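Alpha-fucosidase GH29 (Fusarium graminearum, PDB 4PSR) hydrolyses alpha-L-fucosidic bonds as a GH29 glycoside hydrolase, probably releasing alpha-1,6-linked fucose from the reducing-end N-acetylglucosamine of glycoprotein glycans. Local coordinates at residues W35-T40 and V90-V95; Y48-Y53 and F180-K185; V137-P142 and D188-K193. All blocks are in the same frame, centred on the assembly; numbering follows the deposited sequence.

Contact 1. Residues W35-T40 and V90-V95; sequences WGAFTT and VQFKPV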
loop_
_atom_site.group_PDB
_atom_site.type_symbol
_atom_site.label_atom_id
_atom_site.label_comp_id
_atom_site.label_asym_id
_atom_site.label_seq_id
_atom_site.Cartn_x
_atom_site.Cartn_y
_atom_site.Cartn_z
ATOM N N TRP A 35 -16.577 -0.106 3.966
ATOM C CA TRP A 35 -17.952 0.279 4.241
ATOM C C TRP A 35 -18.844 -0.811 3.738
ATOM O O TRP A 35 -18.772 -1.188 2.574
ATOM C CB TRP A 35 -18.281 1.586 3.526
ATOM C CG TRP A 35 -19.672 2.108 3.772
ATOM C CD1 TRP A 35 -20.222 2.468 4.961
ATOM C CD2 TRP A 35 -20.673 2.310 2.781
ATOM N NE1 TRP A 35 -21.511 2.888 4.764
ATOM C CE2 TRP A 35 -21.807 2.806 3.428
ATOM C CE3 TRP A 35 -20.711 2.116 1.397
ATOM C CZ2 TRP A 35 -22.978 3.139 2.740
ATOM C CZ3 TRP A 35 -21.872 2.456 0.706
ATOM C CH2 TRP A 35 -22.987 2.954 1.382
ATOM N N GLY A 36 -19.692 -1.344 4.609
ATOM C CA GLY A 36 -20.587 -2.416 4.200
ATOM C C GLY A 36 -21.517 -2.856 5.318
ATOM O O GLY A 36 -21.676 -2.147 6.283
ATOM N N ALA A 37 -22.116 -4.030 5.161
ATOM C CA ALA A 37 -23.013 -4.533 6.188
ATOM C C ALA A 37 -22.267 -4.781 7.499
ATOM O O ALA A 37 -22.867 -4.741 8.557
ATOM C CB ALA A 37 -23.707 -5.805 5.736
ATOM N N PHE A 38 -20.956 -4.982 7.427
ATOM C CA PHE A 38 -20.142 -5.137 8.639
ATOM C C PHE A 38 -20.062 -3.840 9.425
ATOM O O PHE A 38 -19.704 -3.853 10.606
ATOM C CB PHE A 38 -18.729 -5.638 8.307
ATOM C CG PHE A 38 -18.041 -4.860 7.207
ATOM C CD1 PHE A 38 -17.466 -3.605 7.460
ATOM C CD2 PHE A 38 -18.005 -5.358 5.920
ATOM C CE1 PHE A 38 -16.879 -2.874 6.429
ATOM C CE2 PHE A 38 -17.397 -4.626 4.882
ATOM C CZ PHE A 38 -16.859 -3.383 5.154
ATOM N N THR A 39 -20.424 -2.712 8.803
ATOM C CA THR A 39 -20.428 -1.428 9.478
ATOM C C THR A 39 -21.723 -1.202 10.296
ATOM O O THR A 39 -21.778 -0.304 11.134
ATOM C CB THR A 39 -20.270 -0.266 8.448
ATOM O OG1 THR A 39 -19.201 -0.570 7.532
ATOM C CG2 THR A 39 -20.002 1.060 9.134
ATOM N N THR A 40 -22.767 -1.970 9.993
ATOM C CA THR A 40 -24.094 -1.694 10.547
ATOM C C THR A 40 -24.096 -1.558 12.083
ATOM O O THR A 40 -24.673 -0.606 12.622
ATOM C CB THR A 40 -25.117 -2.747 10.123
ATOM O OG1 THR A 40 -25.010 -3.012 8.712
ATOM C CG2 THR A 40 -26.529 -2.264 10.420
ATOM N N VAL A 90 -33.304 -2.398 12.351
ATOM C CA VAL A 90 -31.881 -2.320 12.048
ATOM C C VAL A 90 -31.614 -2.987 10.718
ATOM O O VAL A 90 -32.024 -4.119 10.481
ATOM C CB VAL A 90 -31.048 -2.992 13.167
ATOM C CG1 VAL A 90 -29.568 -3.086 12.783
ATOM C CG2 VAL A 90 -31.217 -2.237 14.480
ATOM N N GLN A 91 -30.913 -2.283 9.822
ATOM C CA GLN A 91 -30.519 -2.858 8.530
ATOM C C GLN A 91 -29.453 -2.005 7.872
ATOM O O GLN A 91 -29.492 -0.784 7.954
ATOM C CB GLN A 91 -31.735 -2.979 7.592
ATOM C CG GLN A 91 -31.494 -3.845 6.379
ATOM C CD GLN A 91 -32.708 -4.009 5.496
ATOM O OE1 GLN A 91 -33.628 -3.176 5.543
ATOM N NE2 GLN A 91 -32.722 -5.058 4.689
ATOM N N PHE A 92 -28.532 -2.644 7.181
ATOM C CA PHE A 92 -27.646 -1.919 6.266
ATOM C C PHE A 92 -28.522 -1.457 5.090
ATOM O O PHE A 92 -28.948 -2.277 4.252
ATOM C CB PHE A 92 -26.499 -2.813 5.760
ATOM C CG PHE A 92 -25.581 -2.099 4.807
ATOM C CD1 PHE A 92 -24.801 -1.054 5.250
ATOM C CD2 PHE A 92 -25.504 -2.479 3.478
ATOM C CE1 PHE A 92 -23.949 -0.359 4.362
ATOM C CE2 PHE A 92 -24.664 -1.802 2.601
ATOM C CZ PHE A 92 -23.890 -0.750 3.050
ATOM N N LYS A 93 -28.798 -0.167 5.037
ATOM C CA LYS A 93 -29.767 0.385 4.077
ATOM C C LYS A 93 -29.498 1.866 3.837
ATOM O O LYS A 93 -30.302 2.733 4.196
ATOM C CB LYS A 93 -31.199 0.147 4.572
ATOM C CG LYS A 93 -32.271 0.439 3.526
ATOM C CD LYS A 93 -33.627 -0.044 4.000
ATOM C CE LYS A 93 -34.730 0.381 3.061
ATOM N NZ LYS A 93 -36.057 -0.124 3.533
ATOM N N PRO A 94 -28.339 2.187 3.242
ATOM C CA PRO A 94 -28.061 3.589 2.934
ATOM C C PRO A 94 -29.087 4.093 1.930
ATOM O O PRO A 94 -29.492 3.373 1.032
ATOM C CB PRO A 94 -26.659 3.552 2.303
ATOM C CG PRO A 94 -26.483 2.122 1.823
ATOM C CD PRO A 94 -27.235 1.302 2.839
ATOM N N VAL A 95 -29.500 5.333 2.134
ATOM C CA VAL A 95 -30.480 5.998 1.270
ATOM C C VAL A 95 -29.821 7.202 0.593
ATOM O O VAL A 95 -29.240 8.044 1.249
ATOM C CB VAL A 95 -31.652 6.456 2.127
ATOM C CG1 VAL A 95 -32.685 7.223 1.282
ATOM C CG2 VAL A 95 -32.293 5.255 2.772
#
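Ala37 O is gripped twice by Thr40, and both residues lie against Phe92. Thr40 OG1 donates to Ala37 O at 2.8 Å and Thr40 N follows at 3.1 Å, both from the same face of the carbonyl plane. The tethered hydroxyl rests beside Phe92, with Thr40 OG1 3.3 Å from Phe92 CB, while the methyl of Thr40 passes over the Gln91–Phe92 peptide to meet Val90 CG1. With CG opposite the backbone N (chi1 179°), the Phe92 ring enters a slot: the Gly36–Ala37 peptide covers one face and Pro94 CD the opposite one. Its edge is turned to the face of the Trp35 indole in a T-shaped stack, the six-membered rings 5.3 Å apart between centroids and their planes at 68°. Pro94 closes the cluster, Pro94 CG lying 3.6 Å from Trp35 CH2.

This cluster lies among the loops that follow the first strand of the TIM barrel, where residues 35-40 leave the end of strand 29-33 and the Trp35 side chain is about 12 Å from the bound fucose. Helix 76-80 packs on Ala37, Thr40 and Val90, Leu151 of helix 151-161 supports Trp35 and Phe92, and residues 90-95 run on from strand 89-90 toward helix 105-114.

Contact 2. Residues Y48-Y53 and F180-K185; sequences YPRNMY and FQWAPK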
loop_
_atom_site.group_PDB
_atom_site.type_symbol
_atom_site.label_atom_id
_atom_site.label_comp_id
_atom_site.label_asym_id
_atom_site.label_seq_id
_atom_site.Cartn_x
_atom_site.Cartn_y
_atom_site.Cartn_z
ATOM N N TYR A 48 -16.651 -7.430 13.427
ATOM C CA TYR A 48 -17.876 -7.683 14.218
ATOM C C TYR A 48 -18.671 -8.899 13.746
ATOM O O TYR A 48 -19.132 -9.665 14.583
ATOM C CB TYR A 48 -18.774 -6.462 14.240
ATOM C CG TYR A 48 -19.949 -6.586 15.191
ATOM C CD1 TYR A 48 -19.851 -6.140 16.496
ATOM C CD2 TYR A 48 -21.162 -7.102 14.765
ATOM C CE1 TYR A 48 -20.920 -6.243 17.378
ATOM C CE2 TYR A 48 -22.222 -7.218 15.632
ATOM C CZ TYR A 48 -22.105 -6.756 16.928
ATOM O OH TYR A 48 -23.176 -6.837 17.799
ATOM N N PRO A 49 -18.835 -9.111 12.427
ATOM C CA PRO A 49 -19.615 -10.285 12.006
ATOM C C PRO A 49 -19.050 -11.608 12.513
ATOM O O PRO A 49 -19.827 -12.562 12.715
ATOM C CB PRO A 49 -19.557 -10.223 10.470
ATOM C CG PRO A 49 -19.238 -8.784 10.142
ATOM C CD PRO A 49 -18.397 -8.283 11.276
ATOM N N ARG A 50 -17.724 -11.698 12.627
ATOM C CA ARG A 50 -17.061 -12.887 13.184
ATOM C C ARG A 50 -17.174 -12.905 14.709
ATOM O O ARG A 50 -17.568 -13.928 15.311
ATOM C CB ARG A 50 -15.590 -12.856 12.782
ATOM C CG ARG A 50 -14.613 -13.608 13.724
ATOM C CD ARG A 50 -13.216 -13.583 13.124
ATOM N NE ARG A 50 -12.189 -14.230 13.957
ATOM C CZ ARG A 50 -11.993 -15.539 13.968
ATOM N NH1 ARG A 50 -12.767 -16.346 13.275
ATOM N NH2 ARG A 50 -11.008 -16.043 14.698
ATOM N N ASN A 51 -16.826 -11.798 15.348
ATOM C CA ASN A 51 -16.692 -11.797 16.806
ATOM C C ASN A 51 -18.025 -11.765 17.556
ATOM O O ASN A 51 -18.055 -12.130 18.726
ATOM C CB ASN A 51 -15.780 -10.655 17.273
ATOM C CG ASN A 51 -14.371 -10.775 16.747
ATOM O OD1 ASN A 51 -13.918 -9.934 15.968
ATOM N ND2 ASN A 51 -13.647 -11.813 17.176
ATOM N N MET A 52 -19.115 -11.343 16.925
ATOM C CA MET A 52 -20.419 -11.353 17.572
ATOM C C MET A 52 -20.797 -12.780 18.014
ATOM O O MET A 52 -21.634 -12.947 18.911
ATOM C CB MET A 52 -21.507 -10.767 16.650
ATOM C CG MET A 52 -21.696 -11.519 15.331
ATOM S SD MET A 52 -23.154 -10.992 14.395
ATOM C CE MET A 52 -24.439 -11.980 15.179
ATOM N N TYR A 53 -20.227 -13.782 17.364
ATOM C CA TYR A 53 -20.495 -15.185 17.687
ATOM C C TYR A 53 -19.460 -15.796 18.638
ATOM O O TYR A 53 -19.653 -16.909 19.114
ATOM C CB TYR A 53 -20.481 -16.018 16.428
ATOM C CG TYR A 53 -21.525 -15.731 15.378
ATOM C CD1 TYR A 53 -22.814 -16.217 15.493
ATOM C CD2 TYR A 53 -21.188 -15.039 14.211
ATOM C CE1 TYR A 53 -23.758 -16.012 14.496
ATOM C CE2 TYR A 53 -22.116 -14.847 13.203
ATOM C CZ TYR A 53 -23.399 -15.328 13.351
ATOM O OH TYR A 53 -24.332 -15.149 12.331
ATOM N N PHE A 180 -16.058 -17.116 9.917
ATOM C CA PHE A 180 -17.341 -17.400 10.551
ATOM C C PHE A 180 -17.309 -18.725 11.352
ATOM O O PHE A 180 -18.321 -19.381 11.515
ATOM C CB PHE A 180 -18.439 -17.447 9.491
ATOM C CG PHE A 180 -18.946 -16.084 9.041
ATOM C CD1 PHE A 180 -19.439 -15.180 9.962
ATOM C CD2 PHE A 180 -19.004 -15.762 7.673
ATOM C CE1 PHE A 180 -19.965 -13.943 9.560
ATOM C CE2 PHE A 180 -19.558 -14.509 7.275
ATOM C CZ PHE A 180 -20.027 -13.634 8.204
ATOM N N GLN A 181 -16.155 -19.077 11.896
ATOM C CA GLN A 181 -16.026 -20.379 12.590
ATOM C C GLN A 181 -16.994 -20.542 13.765
ATOM O O GLN A 181 -17.349 -21.679 14.105
ATOM C CB GLN A 181 -14.580 -20.581 13.078
ATOM C CG GLN A 181 -14.131 -19.674 14.187
ATOM C CD GLN A 181 -12.679 -19.877 14.497
ATOM O OE1 GLN A 181 -11.825 -19.094 14.119
ATOM N NE2 GLN A 181 -12.385 -20.959 15.219
ATOM N N TRP A 182 -17.397 -19.445 14.398
ATOM C CA TRP A 182 -18.273 -19.520 15.576
ATOM C C TRP A 182 -19.778 -19.399 15.273
ATOM O O TRP A 182 -20.604 -19.463 16.198
ATOM C CB TRP A 182 -17.860 -18.503 16.635
ATOM C CG TRP A 182 -16.432 -18.703 17.127
ATOM C CD1 TRP A 182 -15.922 -19.861 17.681
ATOM C CD2 TRP A 182 -15.344 -17.770 17.098
ATOM N NE1 TRP A 182 -14.601 -19.692 18.007
ATOM C CE2 TRP A 182 -14.216 -18.417 17.669
ATOM C CE3 TRP A 182 -15.205 -16.457 16.657
ATOM C CZ2 TRP A 182 -12.966 -17.792 17.803
ATOM C CZ3 TRP A 182 -13.941 -15.823 16.804
ATOM C CH2 TRP A 182 -12.838 -16.512 17.352
ATOM N N ALA A 183 -20.134 -19.167 14.005
ATOM C CA ALA A 183 -21.549 -19.120 13.634
ATOM C C ALA A 183 -22.167 -20.506 13.750
ATOM O O ALA A 183 -21.500 -21.489 13.449
ATOM C CB ALA A 183 -21.733 -18.587 12.210
ATOM N N PRO A 184 -23.453 -20.583 14.143
ATOM C CA PRO A 184 -24.103 -21.897 14.175
ATOM C C PRO A 184 -24.096 -22.556 12.802
ATOM O O PRO A 184 -24.207 -21.893 11.759
ATOM C CB PRO A 184 -25.537 -21.561 14.579
ATOM C CG PRO A 184 -25.480 -20.227 15.244
ATOM C CD PRO A 184 -24.342 -19.495 14.587
ATOM N N LYS A 185 -23.999 -23.875 12.782
ATOM C CA LYS A 185 -24.195 -24.603 11.559
ATOM C C LYS A 185 -25.617 -24.433 11.097
ATOM O O LYS A 185 -26.551 -24.365 11.915
ATOM C CB LYS A 185 -23.925 -26.092 11.789
ATOM C CG LYS A 185 -22.514 -26.383 12.203
ATOM C CD LYS A 185 -21.503 -25.738 11.255
ATOM C CE LYS A 185 -20.072 -25.912 11.717
ATOM N NZ LYS A 185 -19.171 -25.072 10.886
HETATM O O HOH W 1 -17.188 -16.488 13.726
HETATM O O HOH W 2 -20.020 -20.011 19.311
#
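Trp182, Tyr53 and Arg50 carry most of the interface between helix 48-51 and the type I beta turn Phe180–Ala183, which belong to the loops after the first and third strands of the TIM barrel. Arg50 runs out extended, and its guanidinium meets the turn in two ways. One guanidinium face has Trp182 CZ3 over its centre, the guanidinium and indole planes being 32° apart. The end of the group grips a single oxygen: Arg50 NH1 donates to Gln181 OE1 at 3.0 Å and Arg50 NH2 to Gln181 OE1 at 3.2 Å, with the acceptor in the guanidinium plane. Arg50 NH1 also bonds Phe179 O, and Gln181 NE2 bonds Ser237, so both partners are fixed in rotation.

Tyr53, its ring swung opposite the carbonyl carbon (chi1 -64°), lies across the far end of the turn. Ala183 CA sits over one ring face in a CH-pi contact, 3.8 Å from the Tyr53 centroid, and Met52 CE covers the opposite face. Pro184 CD adds a contact 3.5 Å from Tyr53 CE1, and the hydroxyl reaches Tyr75 N. Between the backbones a water donates to Arg50 O at 3.0 Å and accepts from Trp182 N. The loop clamped in this way also carries Glu46 and Trp47, which lie around the bound fucose. At the other end of the contact, buried Pro49 O has no hydrogen-bond partner in the model and faces the edge of the Phe180 ring, 3.4 Å from Phe180 CE1.

Contact 3. Residues V137-P142 and D188-K193; sequences VNEWNP and DTSLQK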
loop_
_atom_site.group_PDB
_atom_site.type_symbol
_atom_site.label_atom_id
_atom_site.label_comp_id
_atom_site.label_asym_id
_atom_site.label_seq_id
_atom_site.Cartn_x
_atom_site.Cartn_y
_atom_site.Cartn_z
ATOM N N VAL A 137 -23.954 -14.760 -8.875
ATOM C CA VAL A 137 -23.385 -15.919 -8.184
ATOM C C VAL A 137 -23.565 -15.858 -6.673
ATOM O O VAL A 137 -23.477 -16.896 -5.999
ATOM C CB VAL A 137 -21.877 -16.171 -8.520
ATOM C CG1 VAL A 137 -21.676 -16.361 -10.031
ATOM C CG2 VAL A 137 -20.987 -15.085 -8.011
ATOM N N ASN A 138 -23.844 -14.667 -6.131
ATOM C CA ASN A 138 -24.067 -14.514 -4.694
ATOM C C ASN A 138 -25.280 -13.627 -4.439
ATOM O O ASN A 138 -25.222 -12.412 -4.628
ATOM C CB ASN A 138 -22.825 -13.936 -4.000
ATOM C CG ASN A 138 -23.029 -13.767 -2.518
ATOM O OD1 ASN A 138 -23.946 -14.372 -1.934
ATOM N ND2 ASN A 138 -22.188 -12.973 -1.887
ATOM N N GLU A 139 -26.375 -14.237 -3.993
ATOM C CA GLU A 139 -27.609 -13.517 -3.675
ATOM C C GLU A 139 -27.478 -12.556 -2.495
ATOM O O GLU A 139 -28.328 -11.650 -2.310
ATOM C CB GLU A 139 -28.764 -14.480 -3.393
ATOM C CG GLU A 139 -28.575 -15.434 -2.179
ATOM C CD GLU A 139 -27.861 -16.729 -2.493
ATOM O OE1 GLU A 139 -27.138 -16.840 -3.504
ATOM O OE2 GLU A 139 -28.054 -17.670 -1.680
ATOM N N TRP A 140 -26.422 -12.729 -1.700
ATOM C CA TRP A 140 -26.175 -11.868 -0.564
ATOM C C TRP A 140 -25.527 -10.592 -1.062
ATOM O O TRP A 140 -24.296 -10.461 -1.088
ATOM C CB TRP A 140 -25.317 -12.597 0.487
ATOM C CG TRP A 140 -26.056 -13.787 1.066
ATOM C CD1 TRP A 140 -25.957 -15.089 0.651
ATOM C CD2 TRP A 140 -27.012 -13.770 2.131
ATOM N NE1 TRP A 140 -26.796 -15.877 1.401
ATOM C CE2 TRP A 140 -27.454 -15.100 2.307
ATOM C CE3 TRP A 140 -27.523 -12.767 2.951
ATOM C CZ2 TRP A 140 -28.381 -15.450 3.280
ATOM C CZ3 TRP A 140 -28.426 -13.110 3.921
ATOM C CH2 TRP A 140 -28.852 -14.455 4.074
ATOM N N ASN A 141 -26.369 -9.650 -1.477
ATOM C CA ASN A 141 -25.876 -8.434 -2.122
ATOM C C ASN A 141 -26.884 -7.307 -1.892
ATOM O O ASN A 141 -28.064 -7.551 -1.546
ATOM C CB ASN A 141 -25.554 -8.708 -3.611
ATOM C CG ASN A 141 -26.786 -8.831 -4.488
ATOM O OD1 ASN A 141 -27.604 -7.915 -4.553
ATOM N ND2 ASN A 141 -26.905 -9.935 -5.195
ATOM N N PRO A 142 -26.460 -6.048 -2.077
ATOM C CA PRO A 142 -27.272 -4.883 -1.735
ATOM C C PRO A 142 -28.280 -4.480 -2.811
ATOM O O PRO A 142 -28.982 -3.503 -2.611
ATOM C CB PRO A 142 -26.230 -3.787 -1.517
ATOM C CG PRO A 142 -25.118 -4.160 -2.462
ATOM C CD PRO A 142 -25.056 -5.673 -2.292
ATOM N N ASP A 188 -29.728 -24.420 5.784
ATOM C CA ASP A 188 -30.221 -23.462 4.788
ATOM C C ASP A 188 -29.091 -23.196 3.788
ATOM O O ASP A 188 -28.121 -22.516 4.140
ATOM C CB ASP A 188 -30.625 -22.165 5.515
ATOM C CG ASP A 188 -31.099 -21.029 4.580
ATOM O OD1 ASP A 188 -30.751 -20.988 3.381
ATOM O OD2 ASP A 188 -31.814 -20.125 5.086
ATOM N N THR A 189 -29.206 -23.697 2.562
ATOM C CA THR A 189 -28.101 -23.622 1.625
ATOM C C THR A 189 -27.768 -22.176 1.261
ATOM O O THR A 189 -26.606 -21.861 0.982
ATOM C CB THR A 189 -28.362 -24.443 0.365
ATOM O OG1 THR A 189 -29.524 -23.957 -0.293
ATOM C CG2 THR A 189 -28.593 -25.914 0.716
ATOM N N SER A 190 -28.753 -21.283 1.266
ATOM C CA SER A 190 -28.456 -19.880 0.981
ATOM C C SER A 190 -27.629 -19.289 2.112
ATOM O O SER A 190 -26.597 -18.642 1.878
ATOM C CB SER A 190 -29.744 -19.074 0.790
ATOM O OG SER A 190 -29.404 -17.709 0.583
ATOM N N LEU A 191 -28.045 -19.528 3.351
ATOM C CA LEU A 191 -27.301 -19.046 4.492
ATOM C C LEU A 191 -25.893 -19.647 4.570
ATOM O O LEU A 191 -24.949 -18.969 4.977
ATOM C CB LEU A 191 -28.083 -19.275 5.793
ATOM C CG LEU A 191 -27.531 -18.564 7.038
ATOM C CD1 LEU A 191 -27.419 -17.055 6.852
ATOM C CD2 LEU A 191 -28.396 -18.912 8.246
ATOM N N GLN A 192 -25.733 -20.897 4.161
ATOM C CA GLN A 192 -24.410 -21.493 4.084
ATOM C C GLN A 192 -23.482 -20.678 3.192
ATOM O O GLN A 192 -22.294 -20.558 3.482
ATOM C CB GLN A 192 -24.477 -22.912 3.560
ATOM C CG GLN A 192 -25.065 -23.958 4.513
ATOM C CD GLN A 192 -25.165 -25.323 3.853
ATOM O OE1 GLN A 192 -24.906 -25.474 2.660
ATOM N NE2 GLN A 192 -25.560 -26.323 4.626
ATOM N N LYS A 193 -24.015 -20.135 2.107
ATOM C CA LYS A 193 -23.193 -19.330 1.204
ATOM C C LYS A 193 -22.688 -18.064 1.918
ATOM O O LYS A 193 -21.513 -17.707 1.798
ATOM C CB LYS A 193 -23.949 -18.952 -0.063
ATOM C CG LYS A 193 -23.097 -18.171 -1.081
ATOM C CD LYS A 193 -23.888 -17.830 -2.349
ATOM C CE LYS A 193 -24.226 -19.068 -3.182
ATOM N NZ LYS A 193 -25.083 -18.656 -4.324
HETATM O O HOH W 3 -27.846 -20.136 -2.807
#
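Glu139 wedges its CG between its backbone N and carbonyl carbon (chi1 62°) and folds again at chi2 (-87°), while Lys193 leaves its helix extended and turns only at chi3 (-68°); the two chains thus arrive from opposite directions with their charged ends together. Lys193 NZ forms a salt bridge with Glu139 OE1 at 2.9 Å, on the syn lone pair. The other carboxylate oxygen uses its anti lone pair, accepting from the hydroxyl of Ser190 at 2.6 Å between OG and Glu139 OE2, and a water donates to the same oxygen. A carboxylate so held on both oxygens is locked in rotation, and the nearby lysine probably stabilises its charge. Lys193 NZ also reaches back to Val137 O at 2.9 Å.

The receiving loop, which follows the second strand of the TIM barrel, is shaped by an Asx turn: Asn138 OD1 accepts from Trp140 N at 3.0 Å. The lysine chain slides past this amide, with Lys193 CD 3.5 Å from Asn138 OD1, and Asn138 ND2 is held by Ser131 and Gly129. Trp140, at the centre of an inverse gamma turn, directs its indole to the first turn of helix 189-195. Trp140 NE1 donates to Ser190 O at 2.8 Å, coming from above the carbonyl plane. Helix 200-218 touches Val137 and Lys193 through Leu206, and Glu76 of helix 76-80 packs on both Trp140 and Leu191, whose CD1 lies 4.0 Å from Trp140 CZ2.

In the fold
All three contacts lie on the same side of the chain's centre, their own centres 16 to 18 Å apart, and join loops and short helices that follow the first three strands of the TIM barrel. Contacts 1 and 2 cross along the chain and touch where Phe38 CB meets Pro49 CG at 3.7 Å. Contact 3 opens after contact 1 has closed and approaches it to about 5 Å between nearest atoms. It crosses contact 2, residues 188-193 coming shortly after 180-185. Helix 76-80 packs on contacts 1 and 3. Together they tie these loops to one another, contacts 1 and 2 adjoining fucose neighbours: His34, Glu46 and Trp47 in sequence, and His126, which meets Phe38.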